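Local coordinates for protein Dot/Icm T4SS effector (Legionella pneumophila subsp. pneumophila, PDB 4HFV) that is a putative Dot/Icm type IV secretion effector whose biochemical function is not established and which may act on other effectors or on host targets, at residues F4-Y9 with A124-A129; S15-I20 with K58-L63; Y82-Q87 with K104-S109. All coordinates share one frame; numbering follows the deposited sequence.

Interaction 1: residues F4-Y9 with A124-A129; sequences FELVAY and ADMYSA
The side chain of M126, a selenomethionine with selenium in place of sulfur, reaches from helix 120-136 to F4 and L6 of the N-terminal loop. Its selenium lies 4.0 Å from F4 CD2 and 5.0 Å from the centroid of the F4 ring. The line to SE leaves the ring normal by 58°, an oblique Met-aromatic approach in which the two side chains cross at about a right angle. Beside the selenium, M126 CE comes to 4.5 Å from L6 CD2, a looser apolar contact. The bend about CG-SE (chi3 65°) sets this terminal methyl to one side of the selenium, where it meets the leucine. F4 CG, anti to its own N (chi1 -180°), sets the ring so that its CD2 corner lies nearest the selenium. Around the ring, F4 also touches L112, N116, P118 and N78, and the extended backbone is held by side chains: D122 accepts from F4 N, N116 from E5 N and N78 from V7 N. Next to M126, D125 forms a salt bridge with R145 of the second subunit, so this helix also faces the dimer partner. The direct contact is small, 98 Å² over both sides, and rests on dispersion between a polarisable selenium, a ring and methyl groups; the polar bonds to the loop backbone are more likely to set its position.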
# COMPACT_ATOMS: atom_id res chain seq x y z
N PHE A 4 4.04 11.77 17.62
CA PHE A 4 5.50 11.74 17.66
C PHE A 4 6.10 12.88 16.85
O PHE A 4 5.80 13.04 15.66
CB PHE A 4 6.01 10.42 17.12
CG PHE A 4 7.51 10.30 17.12
CD1 PHE A 4 8.21 10.24 18.34
CD2 PHE A 4 8.21 10.23 15.94
CE1 PHE A 4 9.59 10.12 18.36
CE2 PHE A 4 9.58 10.10 15.94
CZ PHE A 4 10.29 10.06 17.16
N GLU A 5 6.96 13.66 17.48
CA GLU A 5 7.72 14.65 16.75
C GLU A 5 9.03 14.03 16.23
O GLU A 5 9.84 13.45 17.00
CB GLU A 5 7.98 15.87 17.65
CG GLU A 5 8.28 17.14 16.86
CD GLU A 5 8.72 18.29 17.76
OE1 GLU A 5 7.91 19.22 17.98
OE2 GLU A 5 9.87 18.26 18.25
N LEU A 6 9.27 14.13 14.92
CA LEU A 6 10.52 13.60 14.39
C LEU A 6 11.74 14.31 15.01
O LEU A 6 11.76 15.53 15.13
CB LEU A 6 10.60 13.72 12.87
CG LEU A 6 9.58 12.92 12.06
CD1 LEU A 6 9.69 13.32 10.60
CD2 LEU A 6 9.82 11.43 12.23
N VAL A 7 12.76 13.55 15.38
CA VAL A 7 14.00 14.17 15.83
C VAL A 7 14.73 14.74 14.61
O VAL A 7 14.88 14.04 13.62
CB VAL A 7 14.96 13.14 16.50
CG1 VAL A 7 16.24 13.85 16.99
CG2 VAL A 7 14.27 12.44 17.67
N ALA A 8 15.25 15.96 14.69
CA ALA A 8 16.00 16.50 13.54
C ALA A 8 17.12 15.55 13.08
O ALA A 8 17.78 14.87 13.90
CB ALA A 8 16.51 17.91 13.80
N TYR A 9 17.31 15.45 11.76
CA TYR A 9 18.25 14.48 11.20
C TYR A 9 19.71 14.60 11.75
O TYR A 9 20.33 13.58 12.12
CB TYR A 9 18.28 14.58 9.67
CG TYR A 9 19.30 13.69 9.05
CD1 TYR A 9 19.05 12.35 8.87
CD2 TYR A 9 20.54 14.18 8.66
CE1 TYR A 9 20.02 11.51 8.33
CE2 TYR A 9 21.51 13.36 8.11
CZ TYR A 9 21.23 12.01 7.94
OH TYR A 9 22.20 11.17 7.38
N ALA A 124 2.59 4.65 10.11
CA ALA A 124 2.30 4.42 8.70
C ALA A 124 3.17 5.35 7.84
O ALA A 124 3.79 4.91 6.89
CB ALA A 124 0.83 4.60 8.37
N ASP A 125 3.20 6.64 8.17
CA ASP A 125 4.02 7.59 7.40
C ASP A 125 5.53 7.23 7.48
O ASP A 125 6.25 7.25 6.46
CB ASP A 125 3.78 9.02 7.91
CG ASP A 125 2.34 9.48 7.70
OD1 ASP A 125 1.61 8.90 6.86
OD2 ASP A 125 1.92 10.42 8.40
N MSE A 126 6.01 6.92 8.69
CA MSE A 126 7.41 6.56 8.85
C MSE A 126 7.81 5.32 8.08
O MSE A 126 8.81 5.35 7.32
CB MSE A 126 7.76 6.42 10.35
CG MSE A 126 7.53 7.74 11.09
SE MSE A 126 7.51 7.56 13.05
CE MSE A 126 9.31 7.07 12.97
N TYR A 127 7.10 4.22 8.29
CA TYR A 127 7.49 2.97 7.65
C TYR A 127 7.30 3.05 6.13
O TYR A 127 8.05 2.42 5.38
CB TYR A 127 6.68 1.78 8.15
CG TYR A 127 6.96 1.38 9.59
CD1 TYR A 127 8.20 1.57 10.18
CD2 TYR A 127 5.95 0.80 10.36
CE1 TYR A 127 8.43 1.20 11.49
CE2 TYR A 127 6.17 0.42 11.66
CZ TYR A 127 7.42 0.62 12.22
OH TYR A 127 7.65 0.23 13.52
N SER A 128 6.31 3.80 5.68
CA SER A 128 6.15 3.98 4.26
C SER A 128 7.37 4.70 3.67
O SER A 128 7.93 4.29 2.64
CB SER A 128 4.83 4.72 3.97
OG SER A 128 4.65 4.92 2.59
N ALA A 129 7.81 5.76 4.35
CA ALA A 129 8.95 6.54 3.87
C ALA A 129 10.19 5.67 3.88
O ALA A 129 10.99 5.71 2.94
CB ALA A 129 9.18 7.84 4.71

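Interaction 2: residues S15-I20 with K58-L63; sequences SIRESI and KTIELL
This is a slender, apolar helix-to-helix contact, buried where helix 9-27 passes helix 49-64, and I60 is its central side chain. Only 100 Å² is buried over both sides, and the closest pair of CA atoms, those of R17 and I60, stand 9.4 Å apart, so I60 CD1 must reach across to the I16 branch methyl and the base of R17. I60 CD1 lies 4.2 Å from I16 CG2, methyl against methyl. The same CD1 is 4.5 Å from R17 CG, meeting the aliphatic base of the arginine and leaving its polar head uninvolved. The reach of I60 comes from its second torsion: CD1 is anti to CA (chi2 161°), which stretches the CG1 branch toward the other helix. R17 turns its guanidinium to a different part of the chain, where NH2 donates to the backbone O of E35, and its side chain also packs on L38. On helix 49-64, polar groups pair locally: K58 NZ donates to E61 OE1 at 2.9 Å in a salt bridge one turn long, approaching the syn side of the carboxylate but 28° out of its plane. Both I16 and I60 also rest on L77 of helix 70-90, while I60 touches Y9 and K13 as well. Three helices thus share one apolar cluster, with branched aliphatic residues facing inward and charged ends turned aside, as is usual in the core of an all-alpha fold.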
# COMPACT_ATOMS: atom_id res chain seq x y z
N SER A 15 23.50 11.11 17.52
CA SER A 15 23.35 10.30 18.71
C SER A 15 23.41 8.83 18.34
O SER A 15 23.89 8.02 19.12
CB SER A 15 22.08 10.64 19.51
OG SER A 15 20.96 10.30 18.79
N ILE A 16 22.99 8.47 17.12
CA ILE A 16 23.08 7.08 16.71
C ILE A 16 24.55 6.71 16.54
O ILE A 16 24.97 5.62 16.91
CB ILE A 16 22.28 6.82 15.41
CG1 ILE A 16 20.78 6.79 15.72
CG2 ILE A 16 22.71 5.51 14.74
CD1 ILE A 16 19.96 6.80 14.50
N ARG A 17 25.34 7.61 15.97
CA ARG A 17 26.75 7.34 15.76
C ARG A 17 27.38 7.20 17.16
O ARG A 17 28.24 6.33 17.37
CB ARG A 17 27.42 8.46 14.94
CG ARG A 17 27.08 8.42 13.43
CD ARG A 17 27.83 9.48 12.61
NE ARG A 17 29.22 9.52 13.03
CZ ARG A 17 30.22 8.82 12.48
NH1 ARG A 17 30.01 8.07 11.40
NH2 ARG A 17 31.43 8.87 13.00
N GLU A 18 26.94 8.02 18.13
CA GLU A 18 27.54 7.96 19.46
C GLU A 18 27.23 6.60 20.11
O GLU A 18 28.13 5.97 20.72
CB GLU A 18 27.11 9.09 20.38
CG GLU A 18 27.88 9.09 21.77
CD GLU A 18 29.42 8.90 21.68
OE1 GLU A 18 30.07 9.52 20.81
OE2 GLU A 18 29.99 8.12 22.49
N SER A 19 25.99 6.13 19.96
CA SER A 19 25.61 4.86 20.55
C SER A 19 26.35 3.68 19.90
O SER A 19 26.65 2.67 20.54
CB SER A 19 24.09 4.68 20.51
OG SER A 19 23.46 5.72 21.25
N ILE A 20 26.69 3.82 18.63
CA ILE A 20 27.40 2.74 17.93
C ILE A 20 28.82 2.67 18.47
O ILE A 20 29.35 1.58 18.79
CB ILE A 20 27.37 2.96 16.44
CG1 ILE A 20 25.96 2.67 15.91
CG2 ILE A 20 28.42 2.07 15.73
CD1 ILE A 20 25.74 3.13 14.47
N LYS A 58 24.77 2.68 6.67
CA LYS A 58 24.58 2.85 5.23
C LYS A 58 23.44 3.84 4.95
O LYS A 58 23.53 4.68 4.05
CB LYS A 58 24.27 1.53 4.52
CG LYS A 58 24.12 1.65 3.05
CD LYS A 58 25.37 2.13 2.31
CE LYS A 58 26.55 1.23 2.58
NZ LYS A 58 27.74 1.67 1.76
N THR A 59 22.40 3.74 5.74
CA THR A 59 21.26 4.66 5.62
C THR A 59 21.75 6.08 5.81
O THR A 59 21.45 6.95 4.99
CB THR A 59 20.11 4.24 6.57
OG1 THR A 59 19.53 3.05 6.07
CG2 THR A 59 19.02 5.29 6.71
N ILE A 60 22.53 6.33 6.85
CA ILE A 60 23.07 7.66 7.08
C ILE A 60 23.95 8.18 5.95
O ILE A 60 23.81 9.32 5.52
CB ILE A 60 23.86 7.67 8.40
CG1 ILE A 60 22.90 7.69 9.60
CG2 ILE A 60 24.74 8.85 8.43
CD1 ILE A 60 23.58 7.22 10.95
N GLU A 61 24.86 7.34 5.45
CA GLU A 61 25.71 7.70 4.29
C GLU A 61 24.84 8.09 3.06
O GLU A 61 25.14 9.04 2.31
CB GLU A 61 26.60 6.49 3.95
CG GLU A 61 27.62 6.69 2.80
CD GLU A 61 28.21 5.36 2.28
OE1 GLU A 61 28.08 4.32 2.96
OE2 GLU A 61 28.81 5.34 1.18
N LEU A 62 23.78 7.34 2.82
CA LEU A 62 22.99 7.56 1.61
C LEU A 62 22.17 8.85 1.75
O LEU A 62 22.09 9.67 0.83
CB LEU A 62 22.09 6.34 1.30
CG LEU A 62 22.81 5.05 0.84
CD1 LEU A 62 21.86 3.84 0.83
CD2 LEU A 62 23.47 5.23 -0.51
N LEU A 63 21.57 9.04 2.91
CA LEU A 63 20.84 10.28 3.16
C LEU A 63 21.77 11.49 3.06
O LEU A 63 21.41 12.51 2.47
CB LEU A 63 20.12 10.22 4.50
CG LEU A 63 19.00 9.18 4.55
CD1 LEU A 63 18.51 8.91 5.91
CD2 LEU A 63 17.78 9.60 3.63

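Interaction 3: residues Y82-Q87 with K104-S109; sequences YYIRDQ and KSLTIS
R85 leaves helix 70-90 facing helix 101-109, and its CB already touches across the contact: it lies 4.1 Å from L106 CB. The backbones are near here, with the CA atoms of R85 and L106 6.2 Å apart. From CB the chain runs outward with CG anti to the backbone N (chi1 -180°) and stays extended as far as NE, passing beside L106 on its way to T107. CD stays near L106 CB and comes within 3.7 Å of T107 OG1. NE then donates to the same hydroxyl oxygen at 2.7 Å with an N-H...O angle of 171°, nearly straight, and OG1 sits at the guanidinium edge, in its plane. At the tip, NH2 is 3.4 Å from T107 OG1 and makes only a weak hydrogen bond, while T107 CG2 lies alongside it. The threonine oxygen therefore takes its main bond from NE, and it also has a weak hydrogen bond to the carbonyl O of Y103, one turn back on its own helix. On the backbone side of the arginine, L106 CD1 packs against R85 N and CA and meets I84 CG2 at 4.0 Å. The segment axes approach to 9.6 Å and run antiparallel but inclined, at 148°, a helical hairpin of successive helices joined by a loop. Helix 70-90 is flanked by further helices: Y83 packs on helix 161-188 and Y82 on helix 120-136, while S109 joins the shorter helix 101-109 to helix 9-27.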
# COMPACT_ATOMS: atom_id res chain seq x y z
N TYR A 82 13.42 3.61 14.82
CA TYR A 82 12.24 3.07 15.47
C TYR A 82 12.04 1.61 15.12
O TYR A 82 11.80 0.79 15.98
CB TYR A 82 10.99 3.87 15.11
CG TYR A 82 9.82 3.49 15.98
CD1 TYR A 82 9.03 2.42 15.64
CD2 TYR A 82 9.56 4.16 17.19
CE1 TYR A 82 7.96 2.04 16.42
CE2 TYR A 82 8.51 3.78 17.99
CZ TYR A 82 7.71 2.71 17.60
OH TYR A 82 6.64 2.30 18.34
N TYR A 83 12.18 1.29 13.83
CA TYR A 83 12.04 -0.09 13.35
C TYR A 83 13.07 -1.04 13.99
O TYR A 83 12.75 -2.15 14.43
CB TYR A 83 12.16 -0.08 11.81
CG TYR A 83 11.95 -1.41 11.10
CD1 TYR A 83 10.83 -2.20 11.33
CD2 TYR A 83 12.86 -1.85 10.14
CE1 TYR A 83 10.65 -3.39 10.63
CE2 TYR A 83 12.71 -3.02 9.46
CZ TYR A 83 11.62 -3.80 9.70
OH TYR A 83 11.52 -4.98 9.00
N ILE A 84 14.32 -0.63 14.01
CA ILE A 84 15.33 -1.51 14.60
C ILE A 84 15.10 -1.66 16.09
O ILE A 84 15.25 -2.75 16.63
CB ILE A 84 16.75 -1.02 14.33
CG1 ILE A 84 17.12 -1.35 12.88
CG2 ILE A 84 17.72 -1.67 15.32
CD1 ILE A 84 18.29 -0.59 12.37
N ARG A 85 14.72 -0.57 16.77
CA ARG A 85 14.32 -0.66 18.19
C ARG A 85 13.21 -1.73 18.38
O ARG A 85 13.28 -2.58 19.27
CB ARG A 85 13.80 0.71 18.67
CG ARG A 85 13.34 0.78 20.15
CD ARG A 85 13.09 2.23 20.58
NE ARG A 85 12.54 2.37 21.94
CZ ARG A 85 11.25 2.23 22.24
NH1 ARG A 85 10.39 1.96 21.29
NH2 ARG A 85 10.81 2.41 23.49
N ASP A 86 12.18 -1.70 17.54
CA ASP A 86 11.10 -2.66 17.67
C ASP A 86 11.58 -4.11 17.43
O ASP A 86 11.15 -5.07 18.08
CB ASP A 86 10.01 -2.29 16.68
CG ASP A 86 8.74 -3.08 16.90
OD1 ASP A 86 8.14 -2.90 17.96
OD2 ASP A 86 8.35 -3.87 16.02
N GLN A 87 12.48 -4.24 16.49
CA GLN A 87 13.08 -5.53 16.17
C GLN A 87 13.82 -6.13 17.37
O GLN A 87 13.74 -7.33 17.65
CB GLN A 87 13.98 -5.40 14.96
CG GLN A 87 13.14 -5.31 13.67
CD GLN A 87 13.94 -5.27 12.39
OE1 GLN A 87 14.89 -4.51 12.25
NE2 GLN A 87 13.50 -6.07 11.39
N LYS A 104 18.10 0.82 24.72
CA LYS A 104 17.94 2.01 25.52
C LYS A 104 18.38 3.27 24.80
O LYS A 104 17.73 4.32 24.94
CB LYS A 104 18.71 1.90 26.82
CG LYS A 104 18.01 1.11 27.85
CD LYS A 104 18.47 1.51 29.28
CE LYS A 104 19.83 0.98 29.64
NZ LYS A 104 20.19 1.28 31.11
N SER A 105 19.50 3.17 24.09
CA SER A 105 20.06 4.29 23.35
C SER A 105 19.14 4.73 22.20
O SER A 105 19.01 5.95 21.91
CB SER A 105 21.48 3.95 22.86
OG SER A 105 21.47 3.31 21.57
N LEU A 106 18.44 3.76 21.59
CA LEU A 106 17.49 4.10 20.56
C LEU A 106 16.28 4.83 21.16
O LEU A 106 15.83 5.82 20.60
CB LEU A 106 17.07 2.85 19.77
CG LEU A 106 18.24 2.28 18.99
CD1 LEU A 106 17.89 0.91 18.42
CD2 LEU A 106 18.64 3.21 17.87
N THR A 107 15.79 4.40 22.32
CA THR A 107 14.68 5.07 22.96
C THR A 107 15.06 6.53 23.24
O THR A 107 14.27 7.47 22.98
CB THR A 107 14.37 4.43 24.30
OG1 THR A 107 14.06 3.04 24.09
CG2 THR A 107 13.25 5.20 25.04
N ILE A 108 16.25 6.71 23.80
CA ILE A 108 16.80 8.03 24.11
C ILE A 108 17.02 8.89 22.85
O ILE A 108 16.64 10.04 22.84
CB ILE A 108 18.17 7.96 24.87
CG1 ILE A 108 18.05 7.21 26.22
CG2 ILE A 108 18.71 9.34 25.11
CD1 ILE A 108 17.09 7.80 27.14
N SER A 109 17.61 8.32 21.81
CA SER A 109 17.92 9.08 20.60
C SER A 109 16.64 9.62 19.98
O SER A 109 16.60 10.73 19.44
CB SER A 109 18.64 8.21 19.57
OG SER A 109 19.98 7.93 19.97

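In the fold
Helix 70-90 connects all three places: it carries one side of interaction 3, offers L77 to the isoleucines of interaction 2, and places Y82 CB 4.2 Å from M126 CE of interaction 1. Interactions 1 and 2 are the more buried and are wholly apolar across their segments, one using selenium, ring and methyl groups, the other aliphatic chains. Interaction 3, partly buried, covers about twice the surface and adds an arginine-threonine bond. Helix 9-27 relates the first two, since Y9 at its start packs on I60 and L63. S15 OG and S109 OG, 2.8 Å apart, probably hydrogen-bond, linking interaction 2 to interaction 3, and interaction 1 encloses both along the chain.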